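Local coordinates for acetyl-CoA hydrolase/transferase family protein (Porphyromonas gingivalis, PDB 2NVV) that probably hydrolyses acetyl-CoA or transfers coenzyme A between acetate and other carboxylic acids, and binds zinc, at residues L3-F14 / K205-S213. Residues are numbered along the deposited sequence; the frame is centred on the assembly and turned at random.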
ATOM      1  N   LEU A   3      15.854  24.267 -34.060  1.00 11.41           N
ATOM      2  CA  LEU A   3      14.622  23.489 -34.023  1.00 12.01           C
ATOM      3  C   LEU A   3      14.059  23.334 -35.428  1.00 13.83           C
ATOM      4  O   LEU A   3      13.842  24.311 -36.142  1.00 14.46           O
ATOM      5  CB  LEU A   3      13.583  24.168 -33.123  1.00 11.02           C
ATOM      6  CG  LEU A   3      13.472  23.714 -31.659  1.00 10.06           C
ATOM      7  CD1 LEU A   3      14.862  23.449 -31.063  1.00  9.26           C
ATOM      8  CD2 LEU A   3      12.719  24.787 -30.867  1.00  8.22           C
ATOM      9  N   ARG A   4      13.829  22.085 -35.814  1.00 15.41           N
ATOM     10  CA  ARG A   4      13.302  21.760 -37.128  1.00 16.99           C
ATOM     11  C   ARG A   4      11.795  21.504 -37.039  1.00 17.40           C
ATOM     12  O   ARG A   4      11.336  20.732 -36.198  1.00 18.01           O
ATOM     13  CB  ARG A   4      14.014  20.513 -37.665  1.00 17.84           C
ATOM     14  CG  ARG A   4      13.521  20.035 -39.005  1.00 20.72           C
ATOM     15  CD  ARG A   4      14.048  18.642 -39.301  1.00 22.97           C
ATOM     16  NE  ARG A   4      13.390  18.034 -40.459  1.00 24.72           N
ATOM     17  CZ  ARG A   4      13.522  16.756 -40.810  1.00 25.60           C
ATOM     18  NH1 ARG A   4      14.290  15.952 -40.093  1.00 25.67           N
ATOM     19  NH2 ARG A   4      12.876  16.276 -41.866  1.00 26.73           N
ATOM     20  N   PHE A   5      11.031  22.168 -37.901  1.00 17.70           N
ATOM     21  CA  PHE A   5       9.593  21.990 -37.936  1.00 18.89           C
ATOM     22  C   PHE A   5       9.230  20.991 -39.024  1.00 19.85           C
ATOM     23  O   PHE A   5       9.658  21.124 -40.168  1.00 20.14           O
ATOM     24  CB  PHE A   5       8.930  23.333 -38.176  1.00 18.59           C
ATOM     25  CG  PHE A   5       9.010  24.239 -36.992  1.00 19.17           C
ATOM     26  CD1 PHE A   5       7.951  24.325 -36.096  1.00 19.58           C
ATOM     27  CD2 PHE A   5      10.178  24.948 -36.720  1.00 19.13           C
ATOM     28  CE1 PHE A   5       8.053  25.101 -34.942  1.00 19.61           C
ATOM     29  CE2 PHE A   5      10.288  25.725 -35.567  1.00 18.59           C
ATOM     30  CZ  PHE A   5       9.222  25.800 -34.675  1.00 19.52           C
ATOM     31  N   ILE A   6       8.451  19.979 -38.657  1.00 20.19           N
ATOM     32  CA  ILE A   6       8.063  18.939 -39.591  1.00 19.92           C
ATOM     33  C   ILE A   6       6.586  18.587 -39.497  1.00 19.12           C
ATOM     34  O   ILE A   6       5.838  19.170 -38.713  1.00 19.21           O
ATOM     35  CB  ILE A   6       8.881  17.661 -39.347  1.00 20.63           C
ATOM     36  CG1 ILE A   6       8.684  17.183 -37.906  1.00 20.03           C
ATOM     37  CG2 ILE A   6      10.352  17.927 -39.596  1.00 20.89           C
ATOM     38  CD1 ILE A   6       9.480  15.944 -37.559  1.00 21.10           C
ATOM     39  N   THR A   7       6.175  17.623 -40.314  1.00 19.21           N
ATOM     40  CA  THR A   7       4.789  17.173 -40.343  1.00 19.14           C
ATOM     41  C   THR A   7       4.602  15.973 -39.431  1.00 18.68           C
ATOM     42  O   THR A   7       5.569  15.377 -38.968  1.00 18.29           O
ATOM     43  CB  THR A   7       4.366  16.759 -41.758  1.00 19.07           C
ATOM     44  OG1 THR A   7       5.120  15.611 -42.163  1.00 18.53           O
ATOM     45  CG2 THR A   7       4.623  17.880 -42.732  1.00 18.99           C
ATOM     46  N   ALA A   8       3.352  15.618 -39.179  1.00 18.97           N
ATOM     47  CA  ALA A   8       3.059  14.487 -38.319  1.00 18.92           C
ATOM     48  C   ALA A   8       3.478  13.203 -39.009  1.00 19.00           C
ATOM     49  O   ALA A   8       3.654  12.173 -38.363  1.00 19.20           O
ATOM     50  CB  ALA A   8       1.577  14.444 -37.994  1.00 18.16           C
ATOM     51  N   GLU A   9       3.639  13.269 -40.325  1.00 19.01           N
ATOM     52  CA  GLU A   9       4.030  12.102 -41.100  1.00 20.04           C
ATOM     53  C   GLU A   9       5.537  11.905 -41.056  1.00 19.41           C
ATOM     54  O   GLU A   9       6.019  10.775 -40.959  1.00 20.81           O
ATOM     55  CB  GLU A   9       3.567  12.249 -42.546  1.00 21.23           C
ATOM     56  CG  GLU A   9       2.060  12.252 -42.747  1.00 23.43           C
ATOM     57  CD  GLU A   9       1.381  13.518 -42.245  1.00 24.96           C
ATOM     58  OE1 GLU A   9       1.897  14.623 -42.515  1.00 26.00           O
ATOM     59  OE2 GLU A   9       0.318  13.413 -41.595  1.00 24.62           O
ATOM     60  N   GLU A  10       6.280  13.007 -41.133  1.00 19.37           N
ATOM     61  CA  GLU A  10       7.734  12.950 -41.083  1.00 18.90           C
ATOM     62  C   GLU A  10       8.162  12.516 -39.685  1.00 18.02           C
ATOM     63  O   GLU A  10       9.105  11.737 -39.518  1.00 19.63           O
ATOM     64  CB  GLU A  10       8.331  14.325 -41.383  1.00 19.64           C
ATOM     65  CG  GLU A  10       7.896  14.933 -42.702  1.00 21.02           C
ATOM     66  CD  GLU A  10       8.520  16.294 -42.952  1.00 21.96           C
ATOM     67  OE1 GLU A  10       9.740  16.345 -43.202  1.00 22.76           O
ATOM     68  OE2 GLU A  10       7.791  17.309 -42.888  1.00 21.46           O
ATOM     69  N   ALA A  11       7.460  13.037 -38.681  1.00 17.89           N
ATOM     70  CA  ALA A  11       7.741  12.737 -37.288  1.00 16.04           C
ATOM     71  C   ALA A  11       7.532  11.267 -37.002  1.00 15.35           C
ATOM     72  O   ALA A  11       8.319  10.661 -36.287  1.00 16.24           O
ATOM     73  CB  ALA A  11       6.851  13.574 -36.392  1.00 15.79           C
ATOM     74  N   ALA A  12       6.475  10.696 -37.568  1.00 14.56           N
ATOM     75  CA  ALA A  12       6.163   9.283 -37.363  1.00 14.33           C
ATOM     76  C   ALA A  12       7.268   8.357 -37.880  1.00 14.57           C
ATOM     77  O   ALA A  12       7.353   7.204 -37.480  1.00 13.73           O
ATOM     78  CB  ALA A  12       4.843   8.940 -38.036  1.00 14.00           C
ATOM     79  N   GLU A  13       8.111   8.866 -38.769  1.00 15.10           N
ATOM     80  CA  GLU A  13       9.194   8.072 -39.334  1.00 15.41           C
ATOM     81  C   GLU A  13      10.290   7.809 -38.311  1.00 14.52           C
ATOM     82  O   GLU A  13      11.100   6.902 -38.490  1.00 13.86           O
ATOM     83  CB  GLU A  13       9.782   8.772 -40.565  1.00 17.32           C
ATOM     84  CG  GLU A  13       8.800   8.916 -41.735  1.00 18.75           C
ATOM     85  CD  GLU A  13       9.442   9.548 -42.963  1.00 20.73           C
ATOM     86  OE1 GLU A  13      10.484   9.023 -43.414  1.00 22.73           O
ATOM     87  OE2 GLU A  13       8.917  10.563 -43.482  1.00 19.28           O
ATOM     88  N   PHE A  14      10.304   8.599 -37.237  1.00 13.18           N
ATOM     89  CA  PHE A  14      11.300   8.441 -36.184  1.00 12.13           C
ATOM     90  C   PHE A  14      10.913   7.348 -35.189  1.00 11.62           C
ATOM     91  O   PHE A  14      11.663   7.061 -34.249  1.00 11.27           O
ATOM     92  CB  PHE A  14      11.511   9.752 -35.434  1.00 12.52           C
ATOM     93  CG  PHE A  14      12.162  10.826 -36.257  1.00 12.82           C
ATOM     94  CD1 PHE A  14      11.400  11.672 -37.063  1.00 12.99           C
ATOM     95  CD2 PHE A  14      13.544  10.992 -36.235  1.00 10.95           C
ATOM     96  CE1 PHE A  14      12.007  12.662 -37.833  1.00 11.88           C
ATOM     97  CE2 PHE A  14      14.156  11.979 -37.001  1.00 11.39           C
ATOM     98  CZ  PHE A  14      13.386  12.814 -37.800  1.00 11.23           C
ATOM     99  N   LYS A 205      18.201  16.546 -29.023  1.00 15.26           N
ATOM    100  CA  LYS A 205      17.327  15.378 -28.927  1.00 14.42           C
ATOM    101  C   LYS A 205      15.983  15.589 -29.616  1.00 13.85           C
ATOM    102  O   LYS A 205      15.272  14.617 -29.875  1.00 14.59           O
ATOM    103  CB  LYS A 205      17.069  15.024 -27.467  1.00 14.32           C
ATOM    104  CG  LYS A 205      18.304  14.676 -26.688  1.00 14.96           C
ATOM    105  CD  LYS A 205      17.970  14.336 -25.240  1.00 15.97           C
ATOM    106  CE  LYS A 205      17.103  13.091 -25.136  1.00 14.82           C
ATOM    107  NZ  LYS A 205      16.836  12.728 -23.713  1.00 14.65           N
ATOM    108  N   ILE A 206      15.628  16.847 -29.891  1.00 12.74           N
ATOM    109  CA  ILE A 206      14.359  17.162 -30.552  1.00 12.21           C
ATOM    110  C   ILE A 206      14.476  16.879 -32.053  1.00 11.90           C
ATOM    111  O   ILE A 206      15.024  17.685 -32.801  1.00 11.60           O
ATOM    112  CB  ILE A 206      13.977  18.653 -30.392  1.00 12.87           C
ATOM    113  CG1 ILE A 206      14.222  19.130 -28.960  1.00 13.43           C
ATOM    114  CG2 ILE A 206      12.524  18.850 -30.761  1.00 11.42           C
ATOM    115  CD1 ILE A 206      13.402  18.428 -27.920  1.00 15.78           C
ATOM    116  N   VAL A 207      13.963  15.739 -32.502  1.00 11.81           N
ATOM    117  CA  VAL A 207      14.042  15.409 -33.914  1.00 12.56           C
ATOM    118  C   VAL A 207      13.089  16.242 -34.754  1.00 12.67           C
ATOM    119  O   VAL A 207      13.187  16.254 -35.980  1.00 12.75           O
ATOM    120  CB  VAL A 207      13.760  13.925 -34.162  1.00 12.46           C
ATOM    121  CG1 VAL A 207      14.832  13.091 -33.493  1.00 13.46           C
ATOM    122  CG2 VAL A 207      12.380  13.553 -33.638  1.00 13.09           C
ATOM    123  N   GLY A 208      12.170  16.948 -34.098  1.00 13.78           N
ATOM    124  CA  GLY A 208      11.225  17.779 -34.827  1.00 13.92           C
ATOM    125  C   GLY A 208      10.092  18.369 -34.005  1.00 13.39           C
ATOM    126  O   GLY A 208       9.726  17.842 -32.945  1.00 12.77           O
ATOM    127  N   VAL A 209       9.539  19.473 -34.503  1.00 12.01           N
ATOM    128  CA  VAL A 209       8.424  20.160 -33.853  1.00 11.70           C
ATOM    129  C   VAL A 209       7.251  20.258 -34.816  1.00 10.19           C
ATOM    130  O   VAL A 209       7.343  20.911 -35.857  1.00 10.03           O
ATOM    131  CB  VAL A 209       8.796  21.593 -33.407  1.00 10.91           C
ATOM    132  CG1 VAL A 209       7.594  22.253 -32.747  1.00 10.84           C
ATOM    133  CG2 VAL A 209       9.979  21.558 -32.433  1.00 11.31           C
ATOM    134  N   VAL A 210       6.150  19.602 -34.467  1.00  9.14           N
ATOM    135  CA  VAL A 210       4.949  19.608 -35.300  1.00  9.03           C
ATOM    136  C   VAL A 210       3.966  20.628 -34.745  1.00  8.81           C
ATOM    137  O   VAL A 210       3.587  20.563 -33.572  1.00  9.37           O
ATOM    138  CB  VAL A 210       4.258  18.217 -35.303  1.00  9.17           C
ATOM    139  CG1 VAL A 210       3.106  18.212 -36.287  1.00  8.54           C
ATOM    140  CG2 VAL A 210       5.261  17.123 -35.644  1.00  9.19           C
ATOM    141  N   ARG A 211       3.554  21.576 -35.576  1.00  9.14           N
ATOM    142  CA  ARG A 211       2.616  22.587 -35.124  1.00  8.47           C
ATOM    143  C   ARG A 211       1.204  22.047 -35.193  1.00  8.48           C
ATOM    144  O   ARG A 211       0.803  21.450 -36.191  1.00  8.64           O
ATOM    145  CB  ARG A 211       2.713  23.846 -35.986  1.00  8.84           C
ATOM    146  CG  ARG A 211       4.021  24.596 -35.885  1.00  9.76           C
ATOM    147  CD  ARG A 211       3.867  26.005 -36.448  1.00 11.33           C
ATOM    148  NE  ARG A 211       5.122  26.757 -36.483  1.00 14.42           N
ATOM    149  CZ  ARG A 211       6.048  26.629 -37.429  1.00 15.42           C
ATOM    150  NH1 ARG A 211       5.874  25.772 -38.435  1.00 15.54           N
ATOM    151  NH2 ARG A 211       7.152  27.364 -37.373  1.00 15.52           N
ATOM    152  N   THR A 212       0.442  22.255 -34.127  1.00  8.34           N
ATOM    153  CA  THR A 212      -0.939  21.795 -34.095  1.00  8.88           C
ATOM    154  C   THR A 212      -1.826  22.878 -33.503  1.00  8.44           C
ATOM    155  O   THR A 212      -1.347  23.882 -32.986  1.00  7.98           O
ATOM    156  CB  THR A 212      -1.111  20.520 -33.228  1.00  8.58           C
ATOM    157  OG1 THR A 212      -0.937  20.853 -31.846  1.00  8.57           O
ATOM    158  CG2 THR A 212      -0.085  19.459 -33.625  1.00  7.89           C
ATOM    159  N   SER A 213      -3.129  22.665 -33.600  1.00  9.52           N
ATOM    160  CA  SER A 213      -4.100  23.589 -33.043  1.00  9.08           C
ATOM    161  C   SER A 213      -5.240  22.687 -32.641  1.00  9.92           C
ATOM    162  O   SER A 213      -6.146  22.431 -33.419  1.00  8.66           O
ATOM    163  CB  SER A 213      -4.553  24.600 -34.090  1.00 10.21           C
ATOM    164  OG  SER A 213      -5.362  25.599 -33.495  1.00 10.89           O
TER
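Phe5 pairs in parallel with Val209 through a single beta bridge, since Val209 N donates to Arg4 O at 2.8 Å and Val209 O accepts from Ile6 N at 3.2 Å. Strand 206-212 is an edge strand of the parallel seven-stranded sheet of the Rossmann-like N-terminal domain; its other edge bonds to strand 154-160, so the N-terminal segment lies along the remaining edge. The Ile6 N bond meets its acceptor from above the carbonyl plane, with a C=O...N angle of 128°, whereas Val209 N lies nearly in line with the Arg4 C=O.

Phe5 is sandwiched. Val209 CB lies over one ring face, and the Arg211 guanidinium stacks flat on the opposite one, with group centres 3.8 Å apart and planes only 7° from parallel. The Arg211 chain runs extended from CG to NE, and chi4 of 81° then turns the guanidinium plane flat onto the ring, giving an off-centre cation-pi contact.

Further along, Ile6 CD1 reaches Gly208 CA at 3.7 Å, while Val210 CG2 packs against Ile6 CG1 and Ala11 CB, tying helix 8-12 to the strand. Phe14 presents a ring face to Val207, whose CB stands 3.7 Å from the ring centroid. Thr7 and Glu10 form a capping box at the helix start: Glu10 N donates to Thr7 OG1 at 3.0 Å, and Thr7 N returns a bond to Glu10 OE2 at 3.1 Å. The other carboxylate oxygen, Glu10 OE1, makes a salt bridge with Arg4 NH2 at 3.4 Å, while Arg4 NH1 lies in plane at the edge of the Phe14 ring.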